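Long-range contacts in beta-alanyl-CoA:ammonia lyase 2 (Clostridium propionicum, PDB 4MTU), which probably catalyses the elimination of ammonia from beta-alanyl-CoA, and folds as a zinc-binding member of the hot dog superfamily: residues L10-K15 with D67-H72; T20-N25 with V63-F68; E39-V44 with Y83-E88; D47-L52 with G120-A125. One frame throughout, in Å; residues are numbered along the deposited sequence. Where two conformers were deposited one is given.

Contact 1 of 4, residues L10-K15 with D67-H72; sequences LMMSAK and DFMEYH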
loop_
_atom_site.group_PDB
_atom_site.type_symbol
_atom_site.label_atom_id
_atom_site.label_comp_id
_atom_site.label_asym_id
_atom_site.label_seq_id
_atom_site.Cartn_x
_atom_site.Cartn_y
_atom_site.Cartn_z
ATOM N N LEU A 10 6.885 15.924 -3.174
ATOM C CA LEU A 10 7.253 14.591 -2.729
ATOM C C LEU A 10 7.939 13.861 -3.914
ATOM O O LEU A 10 8.084 14.424 -4.977
ATOM C CB LEU A 10 6.054 13.877 -2.093
ATOM C CG LEU A 10 4.774 13.925 -2.932
ATOM C CD1 LEU A 10 4.836 13.108 -4.194
ATOM C CD2 LEU A 10 3.626 13.325 -2.064
ATOM N N MET A 11 8.316 12.620 -3.656
ATOM C CA MET A 11 8.970 11.760 -4.652
ATOM C C MET A 11 8.025 10.671 -5.103
ATOM O O MET A 11 7.290 10.103 -4.283
ATOM C CB MET A 11 10.229 11.114 -4.022
ATOM C CG MET A 11 11.129 10.449 -5.034
ATOM S SD MET A 11 12.506 9.557 -4.237
ATOM C CE MET A 11 11.716 8.013 -3.888
ATOM N N MET A 12 8.079 10.324 -6.399
ATOM C CA MET A 12 7.515 9.087 -6.890
ATOM C C MET A 12 8.456 7.927 -6.590
ATOM O O MET A 12 9.582 7.918 -7.110
ATOM C CB MET A 12 7.290 9.167 -8.404
ATOM C CG MET A 12 6.326 10.268 -8.872
ATOM S SD MET A 12 4.623 10.057 -8.365
ATOM C CE MET A 12 4.529 11.007 -6.829
ATOM N N SER A 13 8.047 7.046 -5.720
ATOM C CA SER A 13 8.849 5.873 -5.447
ATOM C C SER A 13 8.417 4.730 -6.328
ATOM O O SER A 13 7.459 4.831 -7.108
ATOM C CB SER A 13 8.787 5.452 -3.967
ATOM O OG SER A 13 7.583 4.796 -3.734
ATOM N N ALA A 14 9.101 3.584 -6.187
ATOM C CA ALA A 14 8.684 2.386 -6.926
ATOM C C ALA A 14 7.231 2.022 -6.586
ATOM O O ALA A 14 6.549 1.425 -7.425
ATOM C CB ALA A 14 9.633 1.236 -6.600
ATOM N N LYS A 15 6.738 2.347 -5.422
ATOM C CA LYS A 15 5.389 2.109 -4.989
ATOM C C LYS A 15 4.346 2.910 -5.758
ATOM O O LYS A 15 3.176 2.565 -5.745
ATOM C CB LYS A 15 5.251 2.404 -3.486
ATOM C CG LYS A 15 6.221 1.573 -2.626
ATOM C CD LYS A 15 6.279 2.129 -1.214
ATOM C CE LYS A 15 7.165 1.323 -0.306
ATOM N NZ LYS A 15 8.558 1.484 -0.668
ATOM N N ASP A 67 10.841 10.360 -10.227
ATOM C CA ASP A 67 10.522 11.776 -10.437
ATOM C C ASP A 67 10.191 12.414 -9.090
ATOM O O ASP A 67 9.463 11.866 -8.258
ATOM C CB ASP A 67 9.324 11.922 -11.363
ATOM C CG ASP A 67 9.641 11.602 -12.814
ATOM O OD1 ASP A 67 10.836 11.457 -13.184
ATOM O OD2 ASP A 67 8.647 11.598 -13.629
ATOM N N PHE A 68 10.669 13.634 -8.910
ATOM C CA PHE A 68 10.262 14.512 -7.795
ATOM C C PHE A 68 9.244 15.475 -8.347
ATOM O O PHE A 68 9.467 16.089 -9.393
ATOM C CB PHE A 68 11.452 15.195 -7.173
ATOM C CG PHE A 68 12.335 14.273 -6.360
ATOM C CD1 PHE A 68 13.295 13.461 -6.972
ATOM C CD2 PHE A 68 12.184 14.180 -4.979
ATOM C CE1 PHE A 68 14.093 12.627 -6.207
ATOM C CE2 PHE A 68 12.980 13.356 -4.232
ATOM C CZ PHE A 68 13.961 12.585 -4.833
ATOM N N MET A 69 8.119 15.595 -7.622
ATOM C CA MET A 69 6.934 16.258 -8.121
ATOM C C MET A 69 6.425 17.289 -7.121
ATOM O O MET A 69 6.413 17.052 -5.918
ATOM C CB MET A 69 5.822 15.228 -8.339
ATOM C CG MET A 69 6.084 14.212 -9.450
ATOM S SD MET A 69 6.150 14.890 -11.111
ATOM C CE MET A 69 4.413 15.328 -11.285
ATOM N N GLU A 70 5.951 18.392 -7.661
ATOM C CA GLU A 70 5.250 19.413 -6.908
ATOM C C GLU A 70 3.817 19.541 -7.424
ATOM O O GLU A 70 3.524 19.386 -8.631
ATOM C CB GLU A 70 5.874 20.752 -7.004
ATOM C CG GLU A 70 7.129 20.843 -6.358
ATOM C CD GLU A 70 7.576 22.246 -5.949
ATOM O OE1 GLU A 70 8.448 22.341 -5.109
ATOM O OE2 GLU A 70 7.073 23.266 -6.513
ATOM N N TYR A 71 2.899 19.820 -6.515
ATOM C CA TYR A 71 1.487 19.899 -6.802
ATOM C C TYR A 71 1.013 21.213 -6.168
ATOM O O TYR A 71 1.068 21.343 -4.964
ATOM C CB TYR A 71 0.717 18.714 -6.258
ATOM C CG TYR A 71 1.309 17.399 -6.700
ATOM C CD1 TYR A 71 0.796 16.730 -7.801
ATOM C CD2 TYR A 71 2.359 16.817 -6.037
ATOM C CE1 TYR A 71 1.332 15.512 -8.211
ATOM C CE2 TYR A 71 2.900 15.601 -6.444
ATOM C CZ TYR A 71 2.391 14.946 -7.526
ATOM O OH TYR A 71 2.952 13.751 -7.879
ATOM N N HIS A 72 0.604 22.139 -7.015
ATOM C CA HIS A 72 0.189 23.469 -6.567
ATOM C C HIS A 72 -1.334 23.582 -6.653
ATOM O O HIS A 72 -1.972 23.063 -7.583
ATOM C CB HIS A 72 0.791 24.546 -7.489
ATOM C CG HIS A 72 2.294 24.552 -7.494
ATOM N ND1 HIS A 72 2.952 25.619 -8.031
ATOM C CD2 HIS A 72 3.188 23.657 -7.101
ATOM C CE1 HIS A 72 4.268 25.352 -7.898
ATOM N NE2 HIS A 72 4.429 24.153 -7.349
#
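Met11 turns its CG opposite the backbone N (chi1 -168°), while Phe68 sets its ring carbon CG opposite the carbonyl carbon (chi1 -72°); together these rotations bring Met11 CG over one face of the Phe68 ring. The two residues form a non-hydrogen-bonded antiparallel pair between strands 4-11 and 68-78 of the hot dog sheet, 4-11 being the outermost strand on this side within the chain. Met11 CG stands 3.6 Å from the Phe68 ring centroid, a CH-pi contact displaced toward the rim. Further along, Met11 SD comes within 3.4 Å of Phe68 CZ, a Met-aromatic contact whose approach to the ring is oblique. Asp35 of a neighbouring subunit packs on Met11, and Glu39 of the same subunit packs on Phe68.

The pairing itself rests on backbone bonds. Leu10 N donates to Met69 O at 3.0 Å, and Met69 N returns a nearly straight bond to Leu10 O (2.9 Å, 178° at the hydrogen). Past the end of the strand, Met12 N still reaches Asp67 O at 2.8 Å, adding one more backbone bond beyond the paired residues.

The Met12 side chain is directed toward 67-72 and also touches Arg28 of helix 27-45. Its chain bends twice: Met12 CG lies 4.0 Å from Met69 CG, and the terminal methyl, Met12 CE, ends 3.3 Å from Tyr71 OH.

Contact 2 of 4, residues T20-N25 with V63-F68; sequences TGNLVN and VYVGDF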
loop_
_atom_site.group_PDB
_atom_site.type_symbol
_atom_site.label_atom_id
_atom_site.label_comp_id
_atom_site.label_asym_id
_atom_site.label_seq_id
_atom_site.Cartn_x
_atom_site.Cartn_y
_atom_site.Cartn_z
ATOM N N THR A 20 3.302 -0.990 -16.484
ATOM C CA THR A 20 4.620 -1.465 -16.775
ATOM C C THR A 20 5.537 -0.318 -17.199
ATOM O O THR A 20 5.104 0.804 -17.494
ATOM C CB THR A 20 4.517 -2.522 -17.947
ATOM O OG1 THR A 20 3.655 -2.055 -18.971
ATOM C CG2 THR A 20 3.924 -3.831 -17.409
ATOM N N GLY A 21 6.829 -0.564 -17.138
ATOM C CA GLY A 21 7.824 0.421 -17.553
ATOM C C GLY A 21 8.039 1.553 -16.536
ATOM O O GLY A 21 8.533 2.625 -16.876
ATOM N N ASN A 22 7.714 1.290 -15.259
ATOM C CA ASN A 22 7.919 2.284 -14.189
ATOM C C ASN A 22 7.114 3.554 -14.396
ATOM O O ASN A 22 7.442 4.609 -13.861
ATOM C CB ASN A 22 9.391 2.602 -14.000
ATOM C CG ASN A 22 10.064 1.379 -13.421
ATOM O OD1 ASN A 22 9.720 0.927 -12.321
ATOM N ND2 ASN A 22 10.910 0.715 -14.244
ATOM N N LEU A 23 5.978 3.447 -15.106
ATOM C CA LEU A 23 5.132 4.567 -15.429
ATOM C C LEU A 23 4.072 4.749 -14.343
ATOM O O LEU A 23 3.342 3.807 -13.981
ATOM C CB LEU A 23 4.475 4.313 -16.785
ATOM C CG LEU A 23 3.587 5.421 -17.307
ATOM C CD1 LEU A 23 4.367 6.694 -17.612
ATOM C CD2 LEU A 23 2.901 4.947 -18.585
ATOM N N VAL A 24 3.979 5.972 -13.824
ATOM C CA VAL A 24 2.967 6.344 -12.847
ATOM C C VAL A 24 1.694 6.722 -13.596
ATOM O O VAL A 24 1.732 7.270 -14.706
ATOM C CB VAL A 24 3.472 7.496 -11.971
ATOM C CG1 VAL A 24 2.483 7.893 -10.921
ATOM C CG2 VAL A 24 4.826 7.132 -11.340
ATOM N N ASN A 25 0.538 6.385 -13.012
ATOM C CA ASN A 25 -0.748 6.734 -13.585
ATOM C C ASN A 25 -1.104 8.200 -13.329
ATOM O O ASN A 25 -0.751 8.806 -12.313
ATOM C CB ASN A 25 -1.829 5.806 -13.041
ATOM C CG ASN A 25 -1.963 5.723 -11.552
ATOM O OD1 ASN A 25 -0.993 5.944 -10.815
ATOM N ND2 ASN A 25 -3.122 5.290 -11.074
ATOM N N VAL A 63 4.960 10.696 -16.080
ATOM C CA VAL A 63 5.616 10.679 -14.784
ATOM C C VAL A 63 6.091 9.246 -14.512
ATOM O O VAL A 63 5.326 8.309 -14.729
ATOM C CB VAL A 63 4.614 11.160 -13.701
ATOM C CG1 VAL A 63 5.243 11.045 -12.323
ATOM C CG2 VAL A 63 4.162 12.582 -13.963
ATOM N N TYR A 64 7.324 9.166 -14.034
ATOM C CA TYR A 64 7.981 7.873 -13.762
ATOM C C TYR A 64 8.464 7.775 -12.339
ATOM O O TYR A 64 8.693 8.788 -11.649
ATOM C CB TYR A 64 9.184 7.724 -14.693
ATOM C CG TYR A 64 8.816 7.627 -16.168
ATOM C CD1 TYR A 64 8.477 6.418 -16.714
ATOM C CD2 TYR A 64 8.821 8.769 -16.942
ATOM C CE1 TYR A 64 8.116 6.345 -18.071
ATOM C CE2 TYR A 64 8.486 8.749 -18.258
ATOM C CZ TYR A 64 8.144 7.525 -18.796
ATOM O OH TYR A 64 7.806 7.456 -20.167
ATOM N N VAL A 65 8.713 6.552 -11.900
ATOM C CA VAL A 65 9.451 6.273 -10.654
ATOM C C VAL A 65 10.711 7.122 -10.672
ATOM O O VAL A 65 11.437 7.198 -11.683
ATOM C CB VAL A 65 9.787 4.786 -10.566
ATOM C CG1 VAL A 65 10.673 4.499 -9.367
ATOM C CG2 VAL A 65 8.510 3.963 -10.504
ATOM N N GLY A 66 11.008 7.752 -9.519
ATOM C CA GLY A 66 12.179 8.564 -9.330
ATOM C C GLY A 66 12.003 10.008 -9.704
ATOM O O GLY A 66 12.889 10.841 -9.503
ATOM N N ASP A 67 10.841 10.360 -10.227
ATOM C CA ASP A 67 10.522 11.776 -10.437
ATOM C C ASP A 67 10.191 12.414 -9.090
ATOM O O ASP A 67 9.463 11.866 -8.258
ATOM C CB ASP A 67 9.324 11.922 -11.363
ATOM C CG ASP A 67 9.641 11.602 -12.814
ATOM O OD1 ASP A 67 10.836 11.457 -13.184
ATOM O OD2 ASP A 67 8.647 11.598 -13.629
ATOM N N PHE A 68 10.669 13.634 -8.910
ATOM C CA PHE A 68 10.262 14.512 -7.795
ATOM C C PHE A 68 9.244 15.475 -8.347
ATOM O O PHE A 68 9.467 16.089 -9.393
ATOM C CB PHE A 68 11.452 15.195 -7.173
ATOM C CG PHE A 68 12.335 14.273 -6.360
ATOM C CD1 PHE A 68 13.295 13.461 -6.972
ATOM C CD2 PHE A 68 12.184 14.180 -4.979
ATOM C CE1 PHE A 68 14.093 12.627 -6.207
ATOM C CE2 PHE A 68 12.980 13.356 -4.232
ATOM C CZ PHE A 68 13.961 12.585 -4.833
HETATM O O HOH W 1 2.338 9.454 -16.318
#
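The Tyr64 ring takes Leu23 CD1 over one face, 4.2 Å from the centroid in a CH-pi contact, and has two carbonyl oxygens at its edge near the ring plane: Asn22 O, 3.5 Å from Tyr64 CD1, and Gly21 O a little farther off. Tyr64 opens a type II beta turn that runs to Asp67 and leads into strand 68-78 of the hot dog sheet. Here it meets the loop that precedes helix 27-45. Leu50 of a neighbouring subunit also packs on Leu23.

A single bridge, Leu23 with Tyr64, joins the backbones. Val65 N donates to Asn22 O at 3.0 Å, and Val24 N donates to Val63 O at 2.8 Å, the latter donor tilted 24° from the carbonyl plane. Beside the second bond, Val24 CB packs 4.0 Å from Val63 CG1, a buried apolar pair.

The turn is fixed from within as well: Tyr64 N bonds to Asp67 OD2 from above the carboxylate plane, and the same oxygen forms a salt bridge with Lys91. One water extends the bridge past its direct bonds, donating to Val24 O at 2.8 Å and accepting from Val63 N at 2.9 Å.

Contact 3 of 4, residues E39-V44 with Y83-E88; sequences ELMVYV and YTCKFE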
loop_
_atom_site.group_PDB
_atom_site.type_symbol
_atom_site.label_atom_id
_atom_site.label_comp_id
_atom_site.label_asym_id
_atom_site.label_seq_id
_atom_site.Cartn_x
_atom_site.Cartn_y
_atom_site.Cartn_z
ATOM N N GLU A 39 -6.350 20.803 2.035
ATOM C CA GLU A 39 -5.582 21.756 2.830
ATOM C C GLU A 39 -6.148 23.170 2.645
ATOM O O GLU A 39 -6.303 23.943 3.618
ATOM C CB GLU A 39 -4.105 21.695 2.434
ATOM C CG GLU A 39 -3.215 22.366 3.457
ATOM C CD GLU A 39 -1.729 22.246 3.203
ATOM O OE1 GLU A 39 -1.289 21.363 2.473
ATOM O OE2 GLU A 39 -0.968 23.049 3.825
ATOM N N LEU A 40 -6.459 23.557 1.409
ATOM C CA LEU A 40 -7.066 24.845 1.131
ATOM C C LEU A 40 -8.410 25.039 1.903
ATOM O O LEU A 40 -8.666 26.128 2.397
ATOM C CB LEU A 40 -7.318 25.033 -0.358
ATOM C CG LEU A 40 -6.072 25.153 -1.252
ATOM C CD1 LEU A 40 -6.443 24.995 -2.705
ATOM C CD2 LEU A 40 -5.407 26.495 -1.038
ATOM N N MET A 41 -9.195 23.988 1.966
ATOM C CA MET A 41 -10.480 24.072 2.631
ATOM C C MET A 41 -10.305 24.182 4.146
ATOM O O MET A 41 -11.071 24.926 4.823
ATOM C CB MET A 41 -11.361 22.881 2.231
ATOM C CG MET A 41 -11.762 22.896 0.779
ATOM S SD MET A 41 -12.653 24.378 0.241
ATOM C CE MET A 41 -11.349 25.348 -0.496
ATOM N N VAL A 42 -9.353 23.475 4.698
ATOM C CA VAL A 42 -9.033 23.634 6.109
ATOM C C VAL A 42 -8.721 25.097 6.403
ATOM O O VAL A 42 -9.188 25.683 7.391
ATOM C CB VAL A 42 -7.850 22.698 6.514
ATOM C CG1 VAL A 42 -7.392 23.023 7.945
ATOM C CG2 VAL A 42 -8.273 21.233 6.367
ATOM N N TYR A 43 -7.890 25.688 5.556
ATOM C CA TYR A 43 -7.483 27.073 5.784
ATOM C C TYR A 43 -8.591 28.111 5.582
ATOM O O TYR A 43 -8.655 29.091 6.302
ATOM C CB TYR A 43 -6.277 27.427 4.907
ATOM C CG TYR A 43 -5.032 26.644 5.205
ATOM C CD1 TYR A 43 -4.782 26.038 6.431
ATOM C CD2 TYR A 43 -4.045 26.485 4.225
ATOM C CE1 TYR A 43 -3.648 25.313 6.683
ATOM C CE2 TYR A 43 -2.913 25.764 4.489
ATOM C CZ TYR A 43 -2.689 25.176 5.700
ATOM O OH TYR A 43 -1.570 24.420 5.951
ATOM N N VAL A 44 -9.452 27.889 4.595
ATOM C CA VAL A 44 -10.464 28.911 4.282
ATOM C C VAL A 44 -11.664 28.828 5.211
ATOM O O VAL A 44 -12.306 29.855 5.483
ATOM C CB VAL A 44 -10.884 28.864 2.785
ATOM C CG1 VAL A 44 -11.823 27.750 2.487
ATOM C CG2 VAL A 44 -11.430 30.242 2.404
ATOM N N TYR A 83 -16.320 26.089 -3.606
ATOM C CA TYR A 83 -15.070 26.784 -3.729
ATOM C C TYR A 83 -14.376 26.300 -5.016
ATOM O O TYR A 83 -14.170 25.089 -5.171
ATOM C CB TYR A 83 -14.173 26.505 -2.517
ATOM C CG TYR A 83 -14.794 26.763 -1.186
ATOM C CD1 TYR A 83 -15.710 25.906 -0.623
ATOM C CD2 TYR A 83 -14.436 27.890 -0.440
ATOM C CE1 TYR A 83 -16.300 26.117 0.599
ATOM C CE2 TYR A 83 -15.052 28.105 0.807
ATOM C CZ TYR A 83 -15.952 27.235 1.325
ATOM O OH TYR A 83 -16.545 27.430 2.553
ATOM N N THR A 84 -14.094 27.225 -5.906
ATOM C CA THR A 84 -13.458 26.855 -7.185
ATOM C C THR A 84 -11.980 27.044 -7.021
ATOM O O THR A 84 -11.530 28.122 -6.671
ATOM C CB THR A 84 -13.990 27.755 -8.318
ATOM O OG1 THR A 84 -15.420 27.643 -8.331
ATOM C CG2 THR A 84 -13.357 27.326 -9.646
ATOM N N CYS A 85 -11.212 25.967 -7.338
ATOM C CA CYS A 85 -9.801 25.921 -7.153
ATOM C C CYS A 85 -9.101 25.566 -8.480
ATOM O O CYS A 85 -9.673 24.882 -9.319
ATOM C CB CYS A 85 -9.425 24.907 -6.070
ATOM S SG CYS A 85 -10.092 25.276 -4.448
ATOM N N LYS A 86 -7.869 26.019 -8.603
ATOM C CA LYS A 86 -6.985 25.662 -9.734
ATOM C C LYS A 86 -5.835 24.878 -9.213
ATOM O O LYS A 86 -5.330 25.117 -8.117
ATOM C CB LYS A 86 -6.518 26.893 -10.481
ATOM C CG LYS A 86 -7.707 27.637 -11.145
ATOM C CD LYS A 86 -7.509 27.769 -12.645
ATOM N N PHE A 87 -5.368 23.934 -10.064
ATOM C CA PHE A 87 -4.316 23.003 -9.672
ATOM C C PHE A 87 -3.302 22.868 -10.824
ATOM O O PHE A 87 -3.633 22.945 -12.019
ATOM C CB PHE A 87 -4.888 21.621 -9.401
ATOM C CG PHE A 87 -5.915 21.608 -8.286
ATOM C CD1 PHE A 87 -5.513 21.530 -6.968
ATOM C CD2 PHE A 87 -7.271 21.701 -8.557
ATOM C CE1 PHE A 87 -6.439 21.521 -5.935
ATOM C CE2 PHE A 87 -8.188 21.699 -7.529
ATOM C CZ PHE A 87 -7.761 21.598 -6.211
ATOM N N GLU A 88 -2.067 22.604 -10.457
ATOM C CA GLU A 88 -0.976 22.312 -11.364
ATOM C C GLU A 88 -0.098 21.191 -10.787
ATOM O O GLU A 88 -0.052 20.991 -9.563
ATOM C CB GLU A 88 -0.080 23.519 -11.613
ATOM C CG GLU A 88 -0.777 24.727 -12.149
ATOM C CD GLU A 88 0.094 25.977 -12.221
ATOM O OE1 GLU A 88 1.144 26.037 -11.532
ATOM O OE2 GLU A 88 -0.307 26.897 -12.983
#
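Met41 reaches from helix 27-45 to Tyr83 and Cys85 of strand 82-95. Met41 CB lies 3.5 Å from Asp47 O, just beyond the helix end, and CG runs beside Ser49. A bend at chi2 (-58°) then brings SD over one face of the Tyr83 ring, 3.4 Å above the plane and shifted toward the rim. This is a Met-aromatic contact, and Met41 SD lies 3.5 Å from both Tyr83 CG and Tyr83 CD1. The terminal methyl turns back toward the strand: Met41 CE sits 3.7 Å from Tyr83 CB and 4.1 Å from Cys85 SG.

Val44 CG1 approaches the same side of the ring obliquely, 3.7 Å from Tyr83 CE2. With its ring position limited by these two side chains, Tyr83 hydrogen-bonds through OH to Asp45 OD1; Asp45 and His142 bind the zinc ion, so Tyr83 is a second-shell residue of that site. Leu40 CD1 also packs on Cys85 SG.

The helix segment crosses the strand segment at 134°, their axes 10.8 Å apart, as the central helix of a hot dog fold lies on its sheet. Met41 also touches Ile75 of strand 68-78 and Leu122 of strand 106-123.

Contact 4 of 4, residues D47-L52 with G120-A125; sequences DISLFL and GSLFIA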
loop_
_atom_site.group_PDB
_atom_site.type_symbol
_atom_site.label_atom_id
_atom_site.label_comp_id
_atom_site.label_asym_id
_atom_site.label_seq_id
_atom_site.Cartn_x
_atom_site.Cartn_y
_atom_site.Cartn_z
ATOM N N ASP A 47 -12.746 23.027 7.707
ATOM C CA ASP A 47 -13.374 21.724 7.504
ATOM C C ASP A 47 -12.619 21.006 6.378
ATOM O O ASP A 47 -12.162 21.686 5.452
ATOM C CB ASP A 47 -14.836 21.906 7.153
ATOM C CG ASP A 47 -15.627 20.620 7.231
ATOM O OD1 ASP A 47 -15.675 19.866 6.211
ATOM O OD2 ASP A 47 -16.207 20.319 8.303
ATOM N N ILE A 48 -12.534 19.710 6.449
ATOM C CA ILE A 48 -11.812 18.982 5.391
ATOM C C ILE A 48 -12.563 18.997 4.062
ATOM O O ILE A 48 -11.908 18.786 3.031
ATOM C CB ILE A 48 -11.471 17.545 5.782
ATOM C CG1 ILE A 48 -12.716 16.697 6.161
ATOM C CG2 ILE A 48 -10.413 17.556 6.871
ATOM C CD1 ILE A 48 -12.423 15.197 6.233
ATOM N N SER A 49 -13.861 19.291 4.043
ATOM C CA SER A 49 -14.676 19.452 2.846
ATOM C C SER A 49 -14.967 18.116 2.167
ATOM O O SER A 49 -14.510 17.045 2.598
ATOM C CB SER A 49 -14.066 20.455 1.840
ATOM O OG SER A 49 -13.202 19.895 0.884
ATOM N N LEU A 50 -15.743 18.231 1.092
ATOM C CA LEU A 50 -16.080 17.133 0.193
ATOM C C LEU A 50 -15.664 17.637 -1.207
ATOM O O LEU A 50 -15.958 18.775 -1.609
ATOM C CB LEU A 50 -17.539 16.774 0.268
ATOM C CG LEU A 50 -18.026 16.266 1.670
ATOM C CD1 LEU A 50 -19.564 16.260 1.709
ATOM C CD2 LEU A 50 -17.395 14.947 2.059
ATOM N N PHE A 51 -15.005 16.796 -1.994
ATOM C CA PHE A 51 -14.616 17.169 -3.351
ATOM C C PHE A 51 -15.799 16.940 -4.331
ATOM O O PHE A 51 -16.340 15.840 -4.409
ATOM C CB PHE A 51 -13.353 16.354 -3.708
ATOM C CG PHE A 51 -12.430 17.135 -4.646
ATOM C CD1 PHE A 51 -11.191 17.576 -4.087
ATOM C CD2 PHE A 51 -12.703 17.408 -5.951
ATOM C CE1 PHE A 51 -10.335 18.329 -4.909
ATOM C CE2 PHE A 51 -11.910 18.160 -6.760
ATOM C CZ PHE A 51 -10.735 18.607 -6.210
ATOM N N LEU A 52 -16.312 17.962 -5.024
ATOM C CA LEU A 52 -17.449 17.909 -5.915
ATOM C C LEU A 52 -17.148 17.395 -7.315
ATOM O O LEU A 52 -17.948 16.719 -7.949
ATOM C CB LEU A 52 -18.109 19.295 -6.119
ATOM C CG LEU A 52 -18.769 19.846 -4.821
ATOM C CD1 LEU A 52 -19.233 21.263 -5.097
ATOM C CD2 LEU A 52 -19.942 18.973 -4.427
ATOM N N GLY A 120 -11.014 22.471 -10.167
ATOM C CA GLY A 120 -11.856 21.634 -9.345
ATOM C C GLY A 120 -12.723 22.429 -8.430
ATOM O O GLY A 120 -12.525 23.650 -8.256
ATOM N N SER A 121 -13.711 21.790 -7.889
ATOM C CA SER A 121 -14.567 22.431 -6.908
ATOM C C SER A 121 -14.791 21.559 -5.702
ATOM O O SER A 121 -14.923 20.331 -5.826
ATOM C CB SER A 121 -15.883 22.603 -7.653
ATOM O OG SER A 121 -15.756 23.729 -8.504
ATOM N N LEU A 122 -14.769 22.193 -4.559
ATOM C CA LEU A 122 -14.923 21.576 -3.272
ATOM C C LEU A 122 -16.137 22.233 -2.552
ATOM O O LEU A 122 -16.552 23.322 -2.901
ATOM C CB LEU A 122 -13.702 21.606 -2.373
ATOM C CG LEU A 122 -12.460 20.922 -3.001
ATOM C CD1 LEU A 122 -11.652 21.900 -3.777
ATOM C CD2 LEU A 122 -11.615 20.229 -1.944
ATOM N N PHE A 123 -16.683 21.494 -1.590
ATOM C CA PHE A 123 -17.929 21.896 -0.917
ATOM C C PHE A 123 -17.774 21.772 0.588
ATOM O O PHE A 123 -17.257 20.803 1.106
ATOM C CB PHE A 123 -19.039 20.923 -1.366
ATOM C CG PHE A 123 -20.363 21.081 -0.693
ATOM C CD1 PHE A 123 -21.293 21.975 -1.193
ATOM C CD2 PHE A 123 -20.689 20.323 0.413
ATOM C CE1 PHE A 123 -22.512 22.097 -0.562
ATOM C CE2 PHE A 123 -21.897 20.456 1.018
ATOM C CZ PHE A 123 -22.778 21.338 0.516
ATOM N N ILE A 124 -18.244 22.837 1.268
ATOM C CA ILE A 124 -18.410 22.760 2.725
ATOM C C ILE A 124 -19.846 23.228 3.006
ATOM O O ILE A 124 -20.182 24.364 2.688
ATOM C CB ILE A 124 -17.420 23.573 3.532
ATOM C CG1 ILE A 124 -15.982 23.264 3.178
ATOM C CG2 ILE A 124 -17.704 23.401 5.039
ATOM C CD1 ILE A 124 -14.976 24.254 3.736
ATOM N N ALA A 125 -20.674 22.384 3.612
ATOM C CA ALA A 125 -22.061 22.783 3.941
ATOM C C ALA A 125 -21.998 24.014 4.862
ATOM O O ALA A 125 -21.108 24.144 5.697
ATOM C CB ALA A 125 -22.791 21.663 4.635
#
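Leu50 and Phe123 are a hydrogen-bonded antiparallel pair, Phe51 and Leu122 the adjoining non-hydrogen-bonded one; they join strand 106-123 of the hot dog sheet to strand 50-59, the outermost strand within this chain at the end of the strand order opposite 4-11. The backbone bonds come first. Leu50 N donates to Phe123 O at 3.0 Å in the carbonyl plane, Phe123 N answers to Leu50 O at 2.8 Å, and Leu52 N donates to Ser121 O at 2.9 Å. Leu52 has a further backbone bond to a neighbouring subunit. Leu50 O also receives a CA-H...O contact from Leu122 CA, 3.4 Å away.

Ring contacts lie on the face turned toward helix 27-45, where Leu122 also packs on Met41. Leu122 CG stands over one face of the Phe51 ring, 4.0 Å from its centroid and 22° off the normal, a CH-pi contact offset toward the rim. A chi1 of -58° sets CG over the ring, and CD2 then reaches the rim, with Leu122 CD2 3.4 Å from Phe51 CD1. The Phe51 ring also stacks with Tyr54.

On the face of Leu50 and Phe123, Leu52 CG rests 3.6 Å from Phe123 CB. At the strand entrance Asp47 CB packs against Ile124 CG2, and the Ile124 side chain also touches the zinc ligand Asp45.

Polar contacts hold the Asp47 carboxylate by both oxygens. OD2 bonds to Thr104 of another neighbouring subunit, while Asp47 OD1 accepts from Ser49 N at 2.9 Å, closing an Asx turn.

Contacts 1 and 4 join the two outermost strands of the chain's sheet to their inner neighbours, one at each end of the strand order, centres about 24 Å apart. Both combine backbone ladders with CH-pi contacts, but contact 1 is buried whereas contact 4 is only partly so. Contact 3, also buried, sets helix against sheet mainly through sulfur, methyl and ring atoms, without a polar bond. It touches contact 4 through Tyr83 N to Leu122 O and Cys85 N to Gly120 O; contacts 3 and 4 lie nearest the zinc site. Contact 2, partly buried, pairs loops far from the metal, shares Asp67 and Phe68 with contact 1, and adds a bridging water to two direct backbone bonds.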